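Local structure of parahox neighbor (Phaeodactylum tricornutum CCAP 1055/1, 5Z5M) at residues G144-V147 with Q153-M156; I165-L170 with G274-D279; E197-H202 with G250-S255; L203-L206 with E210-G213; K236-G241 with D280-P285. The protein probably converts 5-hydroxyisourate to (S)-allantoin in two steps, hydrolysis followed by stereoselective decarboxylation, through hydroxyisourate hydrolase and OHCU decarboxylase domains joined in one chain. All blocks are in the same frame, centred on the assembly; numbering follows the deposited sequence.

Contact 1 of 5, residues G144-V147 with Q153-M156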
# COMPACT_ATOMS: atom_id res chain seq x y z
N GLY A 144 12.16 -23.27 15.84
CA GLY A 144 11.20 -24.16 15.22
C GLY A 144 11.21 -24.04 13.71
O GLY A 144 11.04 -25.04 13.00
N GLY A 145 11.40 -22.83 13.21
CA GLY A 145 11.41 -22.59 11.78
C GLY A 145 12.74 -22.93 11.13
O GLY A 145 12.79 -23.65 10.14
N ARG A 146 13.82 -22.42 11.71
CA ARG A 146 15.13 -22.53 11.08
C ARG A 146 15.71 -23.95 11.16
O ARG A 146 16.64 -24.28 10.43
CB ARG A 146 16.09 -21.51 11.72
CG ARG A 146 15.81 -20.08 11.25
CD ARG A 146 16.52 -19.02 12.09
NE ARG A 146 17.95 -19.27 12.22
CZ ARG A 146 18.74 -18.60 13.05
NH1 ARG A 146 18.25 -17.63 13.81
NH2 ARG A 146 20.04 -18.91 13.12
N VAL A 147 15.14 -24.80 12.00
CA VAL A 147 15.61 -26.18 12.05
C VAL A 147 15.14 -26.92 10.80
O VAL A 147 15.66 -27.99 10.47
CB VAL A 147 15.15 -26.90 13.33
CG1 VAL A 147 13.65 -27.18 13.26
CG2 VAL A 147 15.94 -28.18 13.55
N GLN A 153 21.53 -22.49 3.75
CA GLN A 153 20.69 -21.34 4.04
C GLN A 153 21.00 -20.84 5.44
O GLN A 153 21.13 -19.64 5.66
CB GLN A 153 19.20 -21.66 3.92
CG GLN A 153 18.33 -20.44 4.20
CD GLN A 153 16.84 -20.71 4.10
OE1 GLN A 153 16.42 -21.77 3.63
NE2 GLN A 153 16.03 -19.75 4.54
N GLU A 154 21.12 -21.76 6.39
CA GLU A 154 21.36 -21.40 7.78
C GLU A 154 22.74 -20.81 8.00
O GLU A 154 22.94 -20.03 8.93
CB GLU A 154 21.15 -22.60 8.69
CG GLU A 154 19.69 -22.78 9.06
CD GLU A 154 19.07 -21.47 9.56
OE1 GLU A 154 19.50 -20.97 10.62
OE2 GLU A 154 18.16 -20.94 8.88
N PHE A 155 23.70 -21.18 7.16
CA PHE A 155 25.05 -20.62 7.24
C PHE A 155 24.99 -19.11 6.97
O PHE A 155 25.63 -18.32 7.67
CB PHE A 155 25.99 -21.32 6.26
CG PHE A 155 27.42 -20.89 6.37
CD1 PHE A 155 28.23 -21.35 7.39
CD2 PHE A 155 27.97 -20.02 5.44
CE1 PHE A 155 29.55 -20.96 7.50
CE2 PHE A 155 29.30 -19.63 5.53
CZ PHE A 155 30.09 -20.10 6.56
N MET A 156 24.21 -18.73 5.96
CA MET A 156 23.95 -17.33 5.65
C MET A 156 23.21 -16.60 6.76
O MET A 156 23.55 -15.47 7.12
CB MET A 156 23.15 -17.21 4.36
CG MET A 156 23.97 -17.44 3.12
SD MET A 156 25.26 -16.18 3.05
CE MET A 156 24.27 -14.69 3.08

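Contact 2 of 5, residues I165-L170 with G274-D279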
# COMPACT_ATOMS: atom_id res chain seq x y z
N ILE A 165 24.94 -9.03 16.12
CA ILE A 165 25.46 -9.06 17.48
C ILE A 165 26.67 -8.14 17.60
O ILE A 165 26.84 -7.45 18.61
CB ILE A 165 25.82 -10.51 17.89
CG1 ILE A 165 24.53 -11.31 18.08
CG2 ILE A 165 26.64 -10.52 19.17
CD1 ILE A 165 24.73 -12.80 18.13
N ALA A 166 27.50 -8.11 16.56
CA ALA A 166 28.66 -7.24 16.53
C ALA A 166 28.22 -5.78 16.63
O ALA A 166 28.81 -4.99 17.36
CB ALA A 166 29.46 -7.46 15.27
N TRP A 167 27.16 -5.45 15.90
CA TRP A 167 26.59 -4.10 15.91
C TRP A 167 26.09 -3.74 17.30
O TRP A 167 26.32 -2.62 17.77
CB TRP A 167 25.46 -4.02 14.88
CG TRP A 167 24.74 -2.70 14.82
CD1 TRP A 167 23.41 -2.50 15.05
CD2 TRP A 167 25.29 -1.42 14.49
NE1 TRP A 167 23.10 -1.16 14.89
CE2 TRP A 167 24.24 -0.49 14.54
CE3 TRP A 167 26.58 -0.98 14.15
CZ2 TRP A 167 24.43 0.87 14.27
CZ3 TRP A 167 26.76 0.37 13.87
CH2 TRP A 167 25.70 1.27 13.94
N MET A 168 25.42 -4.68 17.97
CA MET A 168 24.93 -4.46 19.32
C MET A 168 26.07 -4.21 20.30
O MET A 168 25.95 -3.38 21.20
CB MET A 168 24.09 -5.64 19.80
CG MET A 168 22.78 -5.80 19.05
SD MET A 168 21.86 -7.25 19.62
CE MET A 168 20.50 -7.24 18.45
N ARG A 169 27.18 -4.92 20.13
CA ARG A 169 28.31 -4.75 21.04
C ARG A 169 29.02 -3.42 20.81
O ARG A 169 29.45 -2.77 21.77
CB ARG A 169 29.29 -5.91 20.88
CG ARG A 169 28.77 -7.22 21.45
CD ARG A 169 29.68 -8.37 21.06
NE ARG A 169 29.25 -9.62 21.68
CZ ARG A 169 29.71 -10.81 21.32
NH1 ARG A 169 30.62 -10.92 20.35
NH2 ARG A 169 29.27 -11.90 21.94
N LEU A 170 29.15 -3.03 19.55
CA LEU A 170 29.75 -1.74 19.19
C LEU A 170 28.95 -0.59 19.80
O LEU A 170 29.52 0.37 20.32
CB LEU A 170 29.84 -1.57 17.67
CG LEU A 170 30.97 -2.29 16.94
CD1 LEU A 170 30.73 -2.27 15.43
CD2 LEU A 170 32.32 -1.66 17.27
N GLY A 274 10.88 0.43 15.19
CA GLY A 274 12.18 0.41 15.83
C GLY A 274 13.20 1.23 15.07
O GLY A 274 13.16 1.29 13.84
N ILE A 275 14.10 1.86 15.81
CA ILE A 275 15.25 2.56 15.25
C ILE A 275 16.53 1.79 15.61
O ILE A 275 16.80 1.54 16.78
CB ILE A 275 15.35 4.01 15.74
CG1 ILE A 275 14.20 4.83 15.15
CG2 ILE A 275 16.71 4.62 15.35
CD1 ILE A 275 14.01 6.17 15.83
N ASP A 276 17.30 1.40 14.61
CA ASP A 276 18.44 0.52 14.83
C ASP A 276 19.80 1.21 14.70
O ASP A 276 20.81 0.69 15.17
CB ASP A 276 18.37 -0.67 13.87
CG ASP A 276 19.46 -1.70 14.13
OD1 ASP A 276 19.46 -2.31 15.22
OD2 ASP A 276 20.32 -1.89 13.24
N ASN A 277 19.84 2.37 14.05
CA ASN A 277 21.12 3.02 13.76
C ASN A 277 21.05 4.54 13.94
O ASN A 277 20.41 5.24 13.16
CB ASN A 277 21.57 2.67 12.33
CG ASN A 277 22.95 3.23 11.98
OD1 ASN A 277 23.47 4.11 12.65
ND2 ASN A 277 23.55 2.70 10.91
N PRO A 278 21.75 5.06 14.96
CA PRO A 278 21.69 6.48 15.32
C PRO A 278 22.35 7.41 14.30
O PRO A 278 22.17 8.63 14.42
CB PRO A 278 22.44 6.52 16.66
CG PRO A 278 23.34 5.34 16.65
CD PRO A 278 22.64 4.29 15.85
N ASP A 279 23.09 6.86 13.34
CA ASP A 279 23.68 7.63 12.24
C ASP A 279 22.69 7.96 11.13
O ASP A 279 22.88 8.92 10.38
CB ASP A 279 24.85 6.87 11.61
CG ASP A 279 26.08 6.84 12.50
OD1 ASP A 279 26.32 7.81 13.25
OD2 ASP A 279 26.83 5.83 12.42

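Contact 3 of 5, residues E197-H202 with G250-S255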
# COMPACT_ATOMS: atom_id res chain seq x y z
N GLU A 197 -2.71 18.46 6.11
CA GLU A 197 -2.27 19.60 6.92
C GLU A 197 -3.02 19.68 8.25
O GLU A 197 -4.19 19.30 8.34
CB GLU A 197 -2.45 20.91 6.14
CG GLU A 197 -3.88 21.23 5.78
CD GLU A 197 -4.01 22.55 5.04
OE1 GLU A 197 -3.61 23.59 5.61
OE2 GLU A 197 -4.51 22.55 3.89
N LYS A 198 -2.32 20.18 9.27
CA LYS A 198 -2.86 20.43 10.60
C LYS A 198 -3.28 19.16 11.35
O LYS A 198 -4.17 19.21 12.20
CB LYS A 198 -4.05 21.40 10.51
CG LYS A 198 -3.74 22.71 9.78
CD LYS A 198 -4.91 23.69 9.86
CE LYS A 198 -5.56 23.94 8.51
NZ LYS A 198 -4.81 24.95 7.69
N MET A 199 -2.64 18.03 11.06
CA MET A 199 -2.92 16.79 11.80
C MET A 199 -2.04 16.73 13.04
O MET A 199 -0.82 16.91 12.94
CB MET A 199 -2.69 15.55 10.92
CG MET A 199 -3.05 14.23 11.61
SD MET A 199 -2.68 12.74 10.66
CE MET A 199 -3.84 12.88 9.30
N ARG A 200 -2.63 16.48 14.21
CA ARG A 200 -1.86 16.29 15.43
C ARG A 200 -1.19 14.94 15.42
O ARG A 200 -1.78 13.94 15.01
CB ARG A 200 -2.73 16.40 16.69
CG ARG A 200 -3.33 17.77 16.95
CD ARG A 200 -4.00 17.82 18.32
NE ARG A 200 -4.94 16.72 18.54
CZ ARG A 200 -4.97 15.96 19.63
NH1 ARG A 200 -4.13 16.19 20.63
NH2 ARG A 200 -5.86 14.98 19.74
N ILE A 201 0.06 14.91 15.87
CA ILE A 201 0.86 13.70 15.89
C ILE A 201 1.68 13.66 17.17
O ILE A 201 2.42 14.60 17.46
CB ILE A 201 1.82 13.62 14.69
CG1 ILE A 201 1.07 13.64 13.36
CG2 ILE A 201 2.67 12.36 14.79
CD1 ILE A 201 1.98 13.73 12.13
N HIS A 202 1.54 12.58 17.95
CA HIS A 202 2.38 12.40 19.13
C HIS A 202 3.41 11.31 18.88
O HIS A 202 3.24 10.46 18.00
CB HIS A 202 1.53 12.05 20.36
CG HIS A 202 0.60 13.16 20.77
ND1 HIS A 202 -0.30 13.02 21.80
CD2 HIS A 202 0.44 14.41 20.28
CE1 HIS A 202 -0.98 14.15 21.93
NE2 HIS A 202 -0.55 15.01 21.02
N GLY A 250 -8.74 11.04 12.81
CA GLY A 250 -10.15 11.35 12.95
C GLY A 250 -10.42 12.84 12.92
O GLY A 250 -11.34 13.29 12.24
N GLU A 251 -9.63 13.60 13.67
CA GLU A 251 -9.74 15.05 13.66
C GLU A 251 -9.46 15.64 12.28
O GLU A 251 -10.12 16.59 11.87
CB GLU A 251 -8.78 15.68 14.68
CG GLU A 251 -8.84 15.06 16.05
CD GLU A 251 -7.71 15.52 16.95
OE1 GLU A 251 -6.91 16.39 16.53
OE2 GLU A 251 -7.60 14.99 18.08
N TYR A 252 -8.48 15.07 11.57
CA TYR A 252 -8.15 15.56 10.24
C TYR A 252 -9.31 15.32 9.26
O TYR A 252 -9.70 16.22 8.52
CB TYR A 252 -6.86 14.90 9.71
CG TYR A 252 -6.66 15.15 8.23
CD1 TYR A 252 -6.21 16.38 7.77
CD2 TYR A 252 -6.94 14.16 7.29
CE1 TYR A 252 -6.04 16.62 6.42
CE2 TYR A 252 -6.79 14.39 5.94
CZ TYR A 252 -6.34 15.63 5.51
OH TYR A 252 -6.17 15.86 4.16
N PHE A 253 -9.86 14.11 9.26
CA PHE A 253 -10.96 13.83 8.34
C PHE A 253 -12.19 14.70 8.65
O PHE A 253 -12.89 15.14 7.74
CB PHE A 253 -11.32 12.34 8.37
CG PHE A 253 -10.23 11.46 7.84
CD1 PHE A 253 -9.59 11.79 6.66
CD2 PHE A 253 -9.83 10.33 8.53
CE1 PHE A 253 -8.57 11.00 6.17
CE2 PHE A 253 -8.81 9.54 8.04
CZ PHE A 253 -8.18 9.87 6.86
N ALA A 254 -12.41 14.97 9.93
CA ALA A 254 -13.54 15.82 10.33
C ALA A 254 -13.35 17.26 9.87
O ALA A 254 -14.33 17.96 9.58
CB ALA A 254 -13.73 15.77 11.84
N SER A 255 -12.10 17.71 9.79
CA SER A 255 -11.81 19.07 9.35
C SER A 255 -12.09 19.24 7.87
O SER A 255 -12.29 20.35 7.39
CB SER A 255 -10.35 19.44 9.66
OG SER A 255 -9.45 18.77 8.79
O HOH W 1 -5.06 18.93 4.07
O HOH W 2 -6.86 20.01 8.19
O HOH W 3 -5.46 15.75 14.07

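Contact 4 of 5, residues L203-L206 with E210-G213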
# COMPACT_ATOMS: atom_id res chain seq x y z
N LEU A 203 4.49 11.35 19.65
CA LEU A 203 5.57 10.37 19.56
C LEU A 203 6.01 9.94 20.96
O LEU A 203 6.36 10.78 21.79
CB LEU A 203 6.77 10.95 18.79
CG LEU A 203 7.95 9.99 18.57
CD1 LEU A 203 7.51 8.74 17.80
CD2 LEU A 203 9.10 10.70 17.84
N HIS A 204 5.96 8.64 21.21
CA HIS A 204 6.47 8.06 22.45
C HIS A 204 7.66 7.16 22.18
O HIS A 204 7.72 6.51 21.14
CB HIS A 204 5.40 7.24 23.17
CG HIS A 204 4.33 8.07 23.80
ND1 HIS A 204 3.32 8.66 23.07
CD2 HIS A 204 4.10 8.41 25.09
CE1 HIS A 204 2.52 9.32 23.88
NE2 HIS A 204 2.97 9.19 25.11
N ARG A 205 8.59 7.10 23.13
CA ARG A 205 9.59 6.04 23.15
C ARG A 205 9.11 4.93 24.07
O ARG A 205 8.77 5.18 25.23
CB ARG A 205 10.95 6.56 23.61
CG ARG A 205 12.07 5.52 23.49
CD ARG A 205 13.40 6.04 24.02
NE ARG A 205 13.96 7.10 23.18
CZ ARG A 205 14.00 8.38 23.53
NH1 ARG A 205 13.53 8.78 24.70
NH2 ARG A 205 14.52 9.27 22.70
N LEU A 206 9.06 3.70 23.56
CA LEU A 206 8.54 2.58 24.33
C LEU A 206 9.64 1.79 25.01
O LEU A 206 9.43 1.19 26.06
CB LEU A 206 7.71 1.65 23.45
CG LEU A 206 6.50 2.25 22.73
CD1 LEU A 206 5.63 1.14 22.14
CD2 LEU A 206 5.69 3.14 23.65
N GLU A 210 14.29 2.74 30.36
CA GLU A 210 14.95 3.86 31.04
C GLU A 210 14.69 5.20 30.36
O GLU A 210 14.71 6.24 31.01
CB GLU A 210 16.46 3.62 31.12
CG GLU A 210 16.86 2.22 31.56
CD GLU A 210 16.96 1.26 30.39
OE1 GLU A 210 17.71 1.56 29.44
OE2 GLU A 210 16.29 0.21 30.43
N MET A 211 14.45 5.18 29.06
CA MET A 211 14.27 6.41 28.30
C MET A 211 12.85 6.56 27.76
O MET A 211 12.56 7.46 26.97
CB MET A 211 15.27 6.47 27.15
CG MET A 211 16.71 6.60 27.59
SD MET A 211 16.97 8.09 28.58
CE MET A 211 16.64 9.36 27.36
N ALA A 212 11.96 5.67 28.21
CA ALA A 212 10.59 5.65 27.73
C ALA A 212 9.81 6.90 28.13
O ALA A 212 10.14 7.56 29.12
CB ALA A 212 9.89 4.40 28.23
N GLY A 213 8.77 7.22 27.37
CA GLY A 213 7.91 8.34 27.67
C GLY A 213 7.56 9.18 26.46
O GLY A 213 8.02 8.89 25.35

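Contact 5 of 5, residues K236-G241 with D280-P285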
# COMPACT_ATOMS: atom_id res chain seq x y z
N LYS A 236 21.61 12.41 21.23
CA LYS A 236 21.02 12.50 22.56
C LYS A 236 19.52 12.18 22.59
O LYS A 236 19.01 11.77 23.62
CB LYS A 236 21.27 13.88 23.16
CG LYS A 236 22.47 13.92 24.10
CD LYS A 236 22.82 15.34 24.51
CE LYS A 236 23.38 16.13 23.34
NZ LYS A 236 24.75 16.65 23.63
N GLU A 237 18.83 12.37 21.47
CA GLU A 237 17.40 12.06 21.45
C GLU A 237 17.02 11.05 20.36
O GLU A 237 16.11 10.25 20.56
CB GLU A 237 16.58 13.34 21.27
CG GLU A 237 16.89 14.15 20.03
CD GLU A 237 16.24 15.52 20.05
OE1 GLU A 237 15.83 16.00 18.97
OE2 GLU A 237 16.15 16.12 21.14
N PHE A 238 17.72 11.07 19.23
CA PHE A 238 17.52 10.05 18.20
C PHE A 238 18.33 8.82 18.57
O PHE A 238 19.45 8.63 18.09
CB PHE A 238 17.91 10.57 16.81
CG PHE A 238 17.65 9.59 15.69
CD1 PHE A 238 16.36 9.36 15.24
CD2 PHE A 238 18.69 8.92 15.07
CE1 PHE A 238 16.11 8.47 14.20
CE2 PHE A 238 18.45 8.02 14.04
CZ PHE A 238 17.16 7.81 13.60
N THR A 239 17.77 7.99 19.45
CA THR A 239 18.50 6.87 20.02
C THR A 239 17.88 5.53 19.64
O THR A 239 16.68 5.44 19.40
CB THR A 239 18.56 6.97 21.56
OG1 THR A 239 17.22 7.03 22.08
CG2 THR A 239 19.31 8.22 21.98
N VAL A 240 18.71 4.49 19.58
CA VAL A 240 18.24 3.13 19.30
C VAL A 240 17.15 2.72 20.30
O VAL A 240 17.28 2.94 21.50
CB VAL A 240 19.41 2.12 19.36
CG1 VAL A 240 18.90 0.68 19.29
CG2 VAL A 240 20.40 2.39 18.23
N GLY A 241 16.07 2.16 19.78
CA GLY A 241 14.98 1.70 20.62
C GLY A 241 13.67 1.55 19.88
O GLY A 241 13.63 1.65 18.65
N ASP A 280 21.64 7.14 11.00
CA ASP A 280 20.78 7.17 9.82
C ASP A 280 19.66 8.20 9.87
O ASP A 280 19.21 8.60 10.94
CB ASP A 280 20.15 5.79 9.59
CG ASP A 280 21.11 4.79 9.00
OD1 ASP A 280 22.21 5.20 8.56
OD2 ASP A 280 20.77 3.59 8.97
N HIS A 281 19.22 8.61 8.69
CA HIS A 281 17.98 9.36 8.55
C HIS A 281 16.82 8.37 8.39
O HIS A 281 16.74 7.64 7.41
CB HIS A 281 18.04 10.30 7.34
CG HIS A 281 16.75 10.98 7.04
ND1 HIS A 281 16.48 11.57 5.82
CD2 HIS A 281 15.63 11.17 7.80
CE1 HIS A 281 15.27 12.09 5.84
NE2 HIS A 281 14.73 11.86 7.03
N TYR A 282 15.94 8.34 9.38
CA TYR A 282 14.74 7.51 9.30
C TYR A 282 13.57 8.39 8.90
O TYR A 282 13.27 9.37 9.56
CB TYR A 282 14.45 6.82 10.63
CG TYR A 282 15.23 5.55 10.89
CD1 TYR A 282 16.61 5.56 10.98
CD2 TYR A 282 14.57 4.35 11.09
CE1 TYR A 282 17.32 4.39 11.23
CE2 TYR A 282 15.26 3.18 11.35
CZ TYR A 282 16.64 3.21 11.41
OH TYR A 282 17.33 2.05 11.67
N HIS A 283 12.91 8.03 7.81
CA HIS A 283 11.69 8.72 7.41
C HIS A 283 10.53 7.73 7.53
O HIS A 283 10.45 6.78 6.77
CB HIS A 283 11.81 9.25 5.98
CG HIS A 283 10.59 9.97 5.51
ND1 HIS A 283 10.25 11.23 5.95
CD2 HIS A 283 9.61 9.60 4.65
CE1 HIS A 283 9.13 11.61 5.37
NE2 HIS A 283 8.71 10.64 4.58
N VAL A 284 9.66 7.95 8.50
CA VAL A 284 8.57 7.01 8.75
C VAL A 284 7.23 7.72 8.58
O VAL A 284 6.68 8.26 9.54
CB VAL A 284 8.67 6.39 10.17
CG1 VAL A 284 7.54 5.38 10.41
CG2 VAL A 284 10.03 5.72 10.34
N PRO A 285 6.72 7.72 7.34
CA PRO A 285 5.51 8.45 6.96
C PRO A 285 4.22 7.64 7.15
O PRO A 285 4.26 6.46 7.49
CB PRO A 285 5.74 8.72 5.47
CG PRO A 285 6.48 7.51 5.01
CD PRO A 285 7.33 7.05 6.18

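Contact 1 of 5, residues G144-V147 with Q153-M156
Arg-146 and Glu-154 form a buried salt bridge between two successive helices, an example of how a single ion pair can carry an entire contact. NE of Arg-146 lies 2.8 Å from OE1 of Glu-154, and the N-H points nearly straight at the oxygen, with 164° at the hydrogen. The oxygen is reached on its syn side, somewhat out of the carboxylate plane, while it stays close to the plane of the guanidinium at that group's edge. NH2 of Arg-146 adds a weak second bond to the same OE1 at 3.3 Å. The guanidinium therefore bonds to this carboxylate through one oxygen only, with the two flat groups inclined at 32°. Tyr-119 OH also bonds to OE1, whereas OE2 turns to ND1 of His-149 in the connection between the helices. NH2 of Arg-146 bonds to the carbonyl of Ile-128 too, so both buried charged groups are shared with their surroundings.

Beyond the polar ends, the two side chains cross at about a right angle. The Glu-154 chain folds back at chi2 (-49°), which lays its carboxylate beside the aliphatic base of Arg-146: OE2 comes to 3.4 Å from CG of Arg-146. CG of Glu-154 also approaches the carbonyl O of Arg-146, at 3.7 Å. Phe-127 and Leu-129 pack on the arginine, and Ala-254 of the third subunit reaches it as well. The pair bridges two consecutive helices across their short connection, linking the C-terminal part of helix 136-146 to the first turn of helix 151-173 within the all-helical OHCU decarboxylase fold.

Contact 2 of 5, residues I165-L170 with G274-D279
Trp-167 on helix 151-173 reaches Asn-277 across a wide backbone separation, their two CA atoms, the nearest of the segments, lying 9.2 Å apart. This is a contact between the helical OHCU decarboxylase part and the transthyretin-like part of the chain, made where strand 268-275 runs out into a loop, and the indole of Trp-167 spans the distance. CG of Trp-167 stands anti to the backbone N (chi1 177°), which carries the ring out to the loop. NE1 donates to the carbonyl O of Asp-276 at 3.0 Å, and the acceptor lies in the ring plane, only 2° out of it. The Asp-276 carboxylate lies alongside the pyrrole end of the indole, its OD1 engaged by the backbone N of Gln-263 of the third subunit. CZ2 of Trp-167 meets CG of Asn-277 at 3.6 Å, with ring and amide planes 58° apart, and CD of Pro-278 lies slightly farther away. Ile-49 and Ala-53 of helix 49-61 also touch the tryptophan. The Asn-277 amide is held from both ends: ND2 bonds to Ser-50 OG, while OD1 closes an Asx turn by accepting from N of Asp-279 at 2.9 Å, the donor lying above the amide plane.

Contact 3 of 5, residues E197-H202 with G250-S255
A salt bridge, an apolar contact and three water bridges join the start of strand 200-207 and the residues before it to the short helix 249-256 in the transthyretin-like part. The contact illustrates how a helix can be fixed to a strand and its approach by different forces along its length. Arg-200 and Glu-251 meet side-on as paired flat groups, guanidinium and carboxylate only 6° from coplanar. NE of Arg-200 donates to OE1 of Glu-251 at 2.8 Å, almost straight at 171°, and OE1 accepts through its syn lone pair. NH2 donates to OE2 of the same carboxylate, completing a two-pronged salt bridge, although the modelled separation is too short to be taken literally. Water 3 links OE1 of Glu-251 to the backbone N of Arg-200, so this oxygen is gripped twice. Phe-248 adds a cation-pi contact to the arginine, and His-137 of the third subunit packs on both charged residues.

Tyr-252 carries the apolar part. Its CB meets CE of Met-199 at 3.7 Å; the methionine is extended as far as SD and bends at chi3 (-67°) to bring the methyl against CB and CG of Tyr-252. At the ring edge, CD1 of Tyr-252 approaches the carbonyl O of Glu-197 at 3.6 Å. Tyr-252 OH bonds to Asp-189 and accepts from water 1, which in turn accepts from N of Glu-197. Water 2 donates both to O of Glu-197, at 2.8 Å, and to OG of Ser-255. The whole is a strand-helix junction of the transthyretin-like fold, whose short helix follows directly on strand 241-248.

Contact 4 of 5, residues L203-L206 with E210-G213
Arg-205 lies side by side with Met-211, both side chains pointing the same way, and its CD rests 3.7 Å from the methionine CB. The pairing exemplifies how a side chain can reinforce a backbone ladder at its end. With CG anti to the backbone N (chi1 -173°) and a bend at chi3 (-68°), the arginine chain runs out along Met-211 and then turns its guanidinium to the backbone. NH1 donates to the carbonyl O of Met-211 at 2.8 Å; that oxygen lies at the guanidinium edge, 5° from its plane. The other nitrogens are directed away from this segment: NE bonds to Tyr-243 OH, and NH2 makes a weak bond to the carbonyl of Glu-237. A leucine in place of Arg-205 would probably leave the Met-211 carbonyl without this donor and break the link to Tyr-243.

The backbones form an antiparallel hydrogen-bonded pair between Arg-205 and Gly-213. N of Arg-205 donates to O of Gly-213 at 2.9 Å, and N of Gly-213 returns a bond to O of Arg-205 at 3.0 Å. CA of Ala-212 also closes on O of Arg-205, a CA-H...O contact of 3.1 Å. Gly-213 has a positive phi, in a conformation where a beta carbon would collide with the carbonyl oxygen of Ala-212. The imidazole of His-204 adds packing, its CD2 near the carbonyl carbon of Gly-213. This pair lies at the loop end of the beta hairpin of strands 200-207 and 213-219; on its other side strand 200-207 pairs with strand 241-248, within the four-stranded antiparallel sheet.

Contact 5 of 5, residues K236-G241 with D280-P285
Phe-238 has CG anti to its backbone N (chi1 -176°), whereas Tyr-282 has its CG anti to the carbonyl carbon (chi1 -82°), and these two settings bring the rings together although the nearest CA atoms of the two segments, those of Phe-238 and Asp-280, are 9.4 Å apart. CZ of Phe-238, at the leading edge of its ring, comes to 3.5 Å from CD1 of Tyr-282, which lies near the plane of the phenylalanine ring. The centroids are 5.7 Å apart and the planes inclined at 59°, an oblique pairing. CE2 of Phe-238 also lies 3.2 Å from the carbonyl O of Asp-280, so the ring meets a polar atom too. Replacing Phe-238 by an alanine would probably open a gap beside Tyr-282 and leave its ring less firmly fixed on that side.

The tyrosine has further supports: its OH bonds to the backbone N of Asp-276, and Arg-297 makes a cation-pi contact with its ring. Leu-183 and Ile-275 touch both rings. Phe-238 sits at the centre of an inverse gamma turn. The contact is aromatic packing of the loop leading into strand 241-248 of one sheet against strand 281-289 of the other, in a transthyretin-like beta sandwich.

Contact 1 lies in the helical part, contact 2 between the two parts, and contacts 3 to 5 in the transthyretin-like part. Contacts 1 and 2 both use helix 151-173, with centres 23 Å apart, and contact 2 sets that helix against the transthyretin-like part, where its 274-279 segment touches contact 5: N of Ile-275 lies 2.9 Å from O of Gly-241, a probable hydrogen bond. Contacts 4 and 5 also touch, through Arg-205 and the loop at Glu-237 and Thr-239. Contacts 3 and 4 share strand 200-207 with centres 23 Å apart. Contacts 1 and 3 are the most distant, about 45 Å between centres, yet both reach the third subunit, as contacts 2 and 5 do.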